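Local coordinates for endoribonuclease MazF4 (PDB 5XE2), which cleaves single-stranded mRNA between the first two bases of UCGCU, acting as the toxin of a type II system whose antitoxin, MazE4, neutralises it, at residues W23-N28 with V38-L43; P51-M56 with N67-E72. One frame throughout, in Å; residues are numbered along the deposited sequence.

How the contacts relate
Contact 1 (W23-N28 with V38-L43) lies about 3 Å from the centre of the chain, and contact 2 (P51-M56 with N67-E72) nearer the end of the same antiparallel sheet; their centres are about 10 Å apart. They meet because strands 37-44 and 65-75 are neighbours: R42 O lies 2.8 Å from N67 N and A40 N 2.8 Å from E72 O, both probable hydrogen bonds, while V39 CG1 packs 3.3 Å from I71 CG2. Contact 1 thus joins strands in the middle of the sheet, and contact 2 brings strand 53-55 to its edge. Both also reach the second subunit, contact 1 through V26 and V39, with N28 beside them, and contact 2 through D69, N70 and I71.

Contact 1. Residues W23-N28 with V38-L43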
# COMPACT_ATOMS: atom_id res chain seq x y z
N TRP A 23 6.87 10.32 6.15
CA TRP A 23 6.26 9.37 5.23
C TRP A 23 6.69 9.70 3.82
O TRP A 23 6.68 10.86 3.42
CB TRP A 23 4.73 9.43 5.33
CG TRP A 23 4.17 8.88 6.59
CD1 TRP A 23 4.04 9.54 7.78
CD2 TRP A 23 3.66 7.56 6.81
NE1 TRP A 23 3.47 8.72 8.72
CE2 TRP A 23 3.23 7.49 8.16
CE3 TRP A 23 3.52 6.42 6.00
CZ2 TRP A 23 2.66 6.34 8.71
CZ3 TRP A 23 2.96 5.27 6.55
CH2 TRP A 23 2.54 5.24 7.90
N LEU A 24 7.05 8.66 3.07
CA LEU A 24 7.46 8.77 1.67
C LEU A 24 6.30 8.46 0.73
O LEU A 24 5.74 7.36 0.79
CB LEU A 24 8.60 7.80 1.39
CG LEU A 24 8.96 7.64 -0.09
CD1 LEU A 24 9.69 8.87 -0.60
CD2 LEU A 24 9.78 6.40 -0.33
N ILE A 25 6.02 9.39 -0.18
CA ILE A 25 4.91 9.23 -1.14
C ILE A 25 5.28 8.16 -2.18
O ILE A 25 6.30 8.29 -2.87
CB ILE A 25 4.59 10.54 -1.91
CG1 ILE A 25 4.31 11.72 -0.95
CG2 ILE A 25 3.42 10.33 -2.88
CD1 ILE A 25 3.18 11.48 0.02
N VAL A 26 4.45 7.12 -2.29
CA VAL A 26 4.66 6.05 -3.30
C VAL A 26 3.55 5.91 -4.35
O VAL A 26 3.74 5.19 -5.34
CB VAL A 26 4.97 4.69 -2.62
CG1 VAL A 26 6.29 4.78 -1.87
CG2 VAL A 26 3.85 4.26 -1.67
N SER A 27 2.44 6.61 -4.18
CA SER A 27 1.39 6.63 -5.19
C SER A 27 1.84 7.40 -6.44
O SER A 27 2.71 8.27 -6.37
CB SER A 27 0.08 7.20 -4.63
OG SER A 27 0.32 8.23 -3.69
N ASN A 28 1.25 7.05 -7.58
CA ASN A 28 1.60 7.68 -8.85
C ASN A 28 1.18 9.15 -8.90
O ASN A 28 0.19 9.55 -8.26
CB ASN A 28 1.00 6.88 -10.03
CG ASN A 28 -0.50 7.07 -10.17
OD1 ASN A 28 -0.97 8.14 -10.56
ND2 ASN A 28 -1.27 6.03 -9.89
N VAL A 38 -3.15 10.40 -0.89
CA VAL A 38 -1.97 9.74 -1.44
C VAL A 38 -1.72 8.45 -0.67
O VAL A 38 -2.30 8.22 0.40
CB VAL A 38 -0.71 10.63 -1.32
CG1 VAL A 38 -0.88 11.93 -2.10
CG2 VAL A 38 -0.34 10.91 0.14
N VAL A 39 -0.84 7.61 -1.21
CA VAL A 39 -0.34 6.45 -0.51
C VAL A 39 1.14 6.68 -0.21
O VAL A 39 1.88 7.21 -1.05
CB VAL A 39 -0.55 5.15 -1.30
CG1 VAL A 39 0.07 3.96 -0.59
CG2 VAL A 39 -2.04 4.91 -1.49
N ALA A 40 1.53 6.30 1.01
CA ALA A 40 2.87 6.51 1.50
C ALA A 40 3.35 5.34 2.35
O ALA A 40 2.56 4.53 2.86
CB ALA A 40 2.91 7.79 2.32
N VAL A 41 4.68 5.27 2.50
CA VAL A 41 5.34 4.31 3.37
C VAL A 41 6.18 5.04 4.42
O VAL A 41 6.69 6.16 4.19
CB VAL A 41 6.23 3.31 2.61
CG1 VAL A 41 5.38 2.35 1.79
CG2 VAL A 41 7.27 4.02 1.74
N ARG A 42 6.34 4.37 5.55
CA ARG A 42 6.92 4.98 6.74
C ARG A 42 8.44 5.06 6.65
O ARG A 42 9.10 4.12 6.18
CB ARG A 42 6.51 4.17 7.98
CG ARG A 42 6.65 4.91 9.30
CD ARG A 42 6.00 4.15 10.46
NE ARG A 42 6.50 2.76 10.61
CZ ARG A 42 6.62 2.10 11.78
NH1 ARG A 42 6.28 2.65 12.95
NH2 ARG A 42 7.09 0.86 11.78
N LEU A 43 8.99 6.19 7.07
CA LEU A 43 10.42 6.31 7.33
C LEU A 43 10.63 6.13 8.82
O LEU A 43 9.86 6.70 9.62
CB LEU A 43 10.99 7.66 6.91
CG LEU A 43 11.70 7.72 5.57
CD1 LEU A 43 10.68 7.80 4.44
CD2 LEU A 43 12.64 8.93 5.55
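V39 O is gripped by two successive backbone amides, V26 N at 2.9 Å and S27 N at 3.2 Å, which come to it from the same face of its carbonyl plane. Both donors are tilted out of that plane, S27 N the more so, as the chain leaves strand 23-25 and curls over the carbonyl. S27 then turns its hydroxyl back onto the same residue: V39 N gives S27 OG a nearly straight bond of 2.8 Å (171° at the hydrogen). The small chi1 of 35° sets OG between the backbone N and the carbonyl carbon, in line with that amide, and a further hydrogen bond to N32 of helix 29-34 fixes the hydroxyl from outside. Beyond this end the pairing is regular antiparallel sheet, with L24 and V41 a hydrogen-bonded pair flanked by the non-hydrogen-bonded pairs W23 with R42 and I25 with A40. These are central strands of the SH3-like PemK/MazF fold, and the two sheet faces differ. On one, L24 and V41 run alongside each other; L24 CB touches L43 CD1 at 3.7 Å, V26 CG1 meets V41 CG2, and helix 88-101 packs over L24, V26 and V41 through M91, I94 and L98. On the other, the W23 indole lies across the neighbouring strand. R42 CB sits over its six-membered ring, 4.1 Å from the centroid and 16° off the normal, a CH-pi contact, while A40 O stands at the ring edge. Farther along this face A40 CB packs against W23 CB, and the I25 and V38 side chains cross roughly perpendicularly, with I25 CD1 3.6 Å from V38 CG2. Just past S27, N28 N-caps helix 29-34 and its ND2 donates to T100 O of the second subunit.

Contact 2. Residues P51-M56 with N67-E72; sequences PTWVAM and NADNIE
T52 faces D69 side chain to side chain just before strand 53-55 begins. Its CB stands 3.4 Å from D69 OD1, its methyl CG2 rests 3.3 Å from the same oxygen, and its tip, OG1, donates a 2.7 Å hydrogen bond to D69 OD2. A chi1 of 49° swings OG1 toward D69, and it meets OD2 from above the carboxylate plane, 47° out of it. The main chain pairs beside this bond: A68 N donates to T52 O at 3.0 Å, almost in line with the carbonyl. A68 lies on the type I turn N67-N70, where strand 65-75 turns a corner; W53 and N67 before it form a non-hydrogen-bonded antiparallel pair in the hairpin of strands 53-55 and 65-75. On their shared face N67 lies over the W53 indole, its amide plane 28° from the ring and its CB 4.2 Å from the five-membered-ring centroid, a CH-pi contact. N67 OD1 comes close to W53 NE1 but at a poor angle for a hydrogen bond; it takes a weak one from D69 N instead. The indole N-H points to a water in the ring plane, which accepts from NE1 at 3.1 Å and donates to D69 OD2 at 2.7 Å. R48 adds a cation-pi contact to this tryptophan, and D69 O is held by R31 of the second subunit. One carboxylate oxygen thus collects a hydroxyl and a water donor, which would probably favour the charged form of D69 and ties the turn to both T52 and W53.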
# COMPACT_ATOMS: atom_id res chain seq x y z
N PRO A 51 14.43 -7.73 3.12
CA PRO A 51 14.11 -7.28 1.76
C PRO A 51 13.15 -6.08 1.67
O PRO A 51 13.28 -5.26 0.77
CB PRO A 51 13.49 -8.52 1.11
CG PRO A 51 14.13 -9.67 1.82
CD PRO A 51 14.38 -9.21 3.23
N THR A 52 12.20 -5.96 2.60
CA THR A 52 11.21 -4.86 2.55
C THR A 52 11.64 -3.55 3.23
O THR A 52 10.86 -2.59 3.25
CB THR A 52 9.87 -5.32 3.12
OG1 THR A 52 10.09 -5.98 4.38
CG2 THR A 52 9.20 -6.28 2.14
N TRP A 53 12.85 -3.51 3.79
CA TRP A 53 13.40 -2.29 4.36
C TRP A 53 14.49 -1.76 3.44
O TRP A 53 15.29 -2.55 2.92
CB TRP A 53 13.93 -2.54 5.78
CG TRP A 53 12.79 -2.66 6.76
CD1 TRP A 53 11.63 -3.39 6.60
CD2 TRP A 53 12.68 -2.02 8.02
NE1 TRP A 53 10.82 -3.25 7.69
CE2 TRP A 53 11.44 -2.42 8.58
CE3 TRP A 53 13.51 -1.17 8.74
CZ2 TRP A 53 11.02 -1.98 9.83
CZ3 TRP A 53 13.09 -0.74 9.96
CH2 TRP A 53 11.85 -1.14 10.51
N VAL A 54 14.48 -0.46 3.19
CA VAL A 54 15.47 0.19 2.32
C VAL A 54 16.17 1.29 3.12
O VAL A 54 15.54 2.24 3.55
CB VAL A 54 14.81 0.81 1.06
CG1 VAL A 54 15.86 1.43 0.15
CG2 VAL A 54 14.02 -0.25 0.30
N ALA A 55 17.48 1.15 3.31
CA ALA A 55 18.28 2.18 3.96
C ALA A 55 18.48 3.36 3.01
O ALA A 55 18.74 3.18 1.81
CB ALA A 55 19.64 1.62 4.39
N MET A 56 18.36 4.57 3.55
CA MET A 56 18.71 5.77 2.81
C MET A 56 20.21 5.76 2.59
O MET A 56 20.96 5.21 3.41
CB MET A 56 18.31 7.02 3.58
CG MET A 56 16.81 7.21 3.78
SD MET A 56 15.90 7.31 2.23
CE MET A 56 14.37 8.05 2.78
N ASN A 67 10.38 1.65 5.65
CA ASN A 67 9.64 0.40 5.89
C ASN A 67 8.51 0.24 4.86
O ASN A 67 7.41 0.78 5.03
CB ASN A 67 9.10 0.37 7.32
CG ASN A 67 8.25 -0.86 7.62
OD1 ASN A 67 8.18 -1.80 6.83
ND2 ASN A 67 7.59 -0.85 8.77
N ALA A 68 8.80 -0.50 3.79
CA ALA A 68 7.82 -0.72 2.70
C ALA A 68 6.69 -1.68 3.07
O ALA A 68 5.73 -1.79 2.31
CB ALA A 68 8.53 -1.21 1.44
N ASP A 69 6.81 -2.38 4.20
CA ASP A 69 5.68 -3.16 4.74
C ASP A 69 4.55 -2.30 5.30
O ASP A 69 3.41 -2.75 5.35
CB ASP A 69 6.14 -4.16 5.82
CG ASP A 69 6.92 -5.33 5.24
OD1 ASP A 69 6.60 -5.77 4.12
OD2 ASP A 69 7.85 -5.82 5.90
N ASN A 70 4.87 -1.07 5.71
CA ASN A 70 3.89 -0.19 6.33
C ASN A 70 3.40 0.83 5.30
O ASN A 70 3.94 1.93 5.19
CB ASN A 70 4.50 0.47 7.57
CG ASN A 70 3.51 1.29 8.40
OD1 ASN A 70 3.94 1.99 9.30
ND2 ASN A 70 2.20 1.19 8.14
N ILE A 71 2.38 0.42 4.55
CA ILE A 71 1.80 1.21 3.47
C ILE A 71 0.47 1.76 3.97
O ILE A 71 -0.38 1.01 4.45
CB ILE A 71 1.60 0.36 2.19
CG1 ILE A 71 2.92 -0.28 1.72
CG2 ILE A 71 1.05 1.21 1.06
CD1 ILE A 71 2.75 -1.55 0.91
N GLU A 72 0.28 3.08 3.85
CA GLU A 72 -0.96 3.73 4.30
C GLU A 72 -1.44 4.80 3.33
O GLU A 72 -0.67 5.36 2.56
CB GLU A 72 -0.76 4.32 5.70
CG GLU A 72 -0.56 3.25 6.75
CD GLU A 72 -0.61 3.75 8.17
OE1 GLU A 72 -1.17 4.84 8.42
OE2 GLU A 72 -0.06 3.04 9.06
O HOH W 1 8.26 -4.85 8.40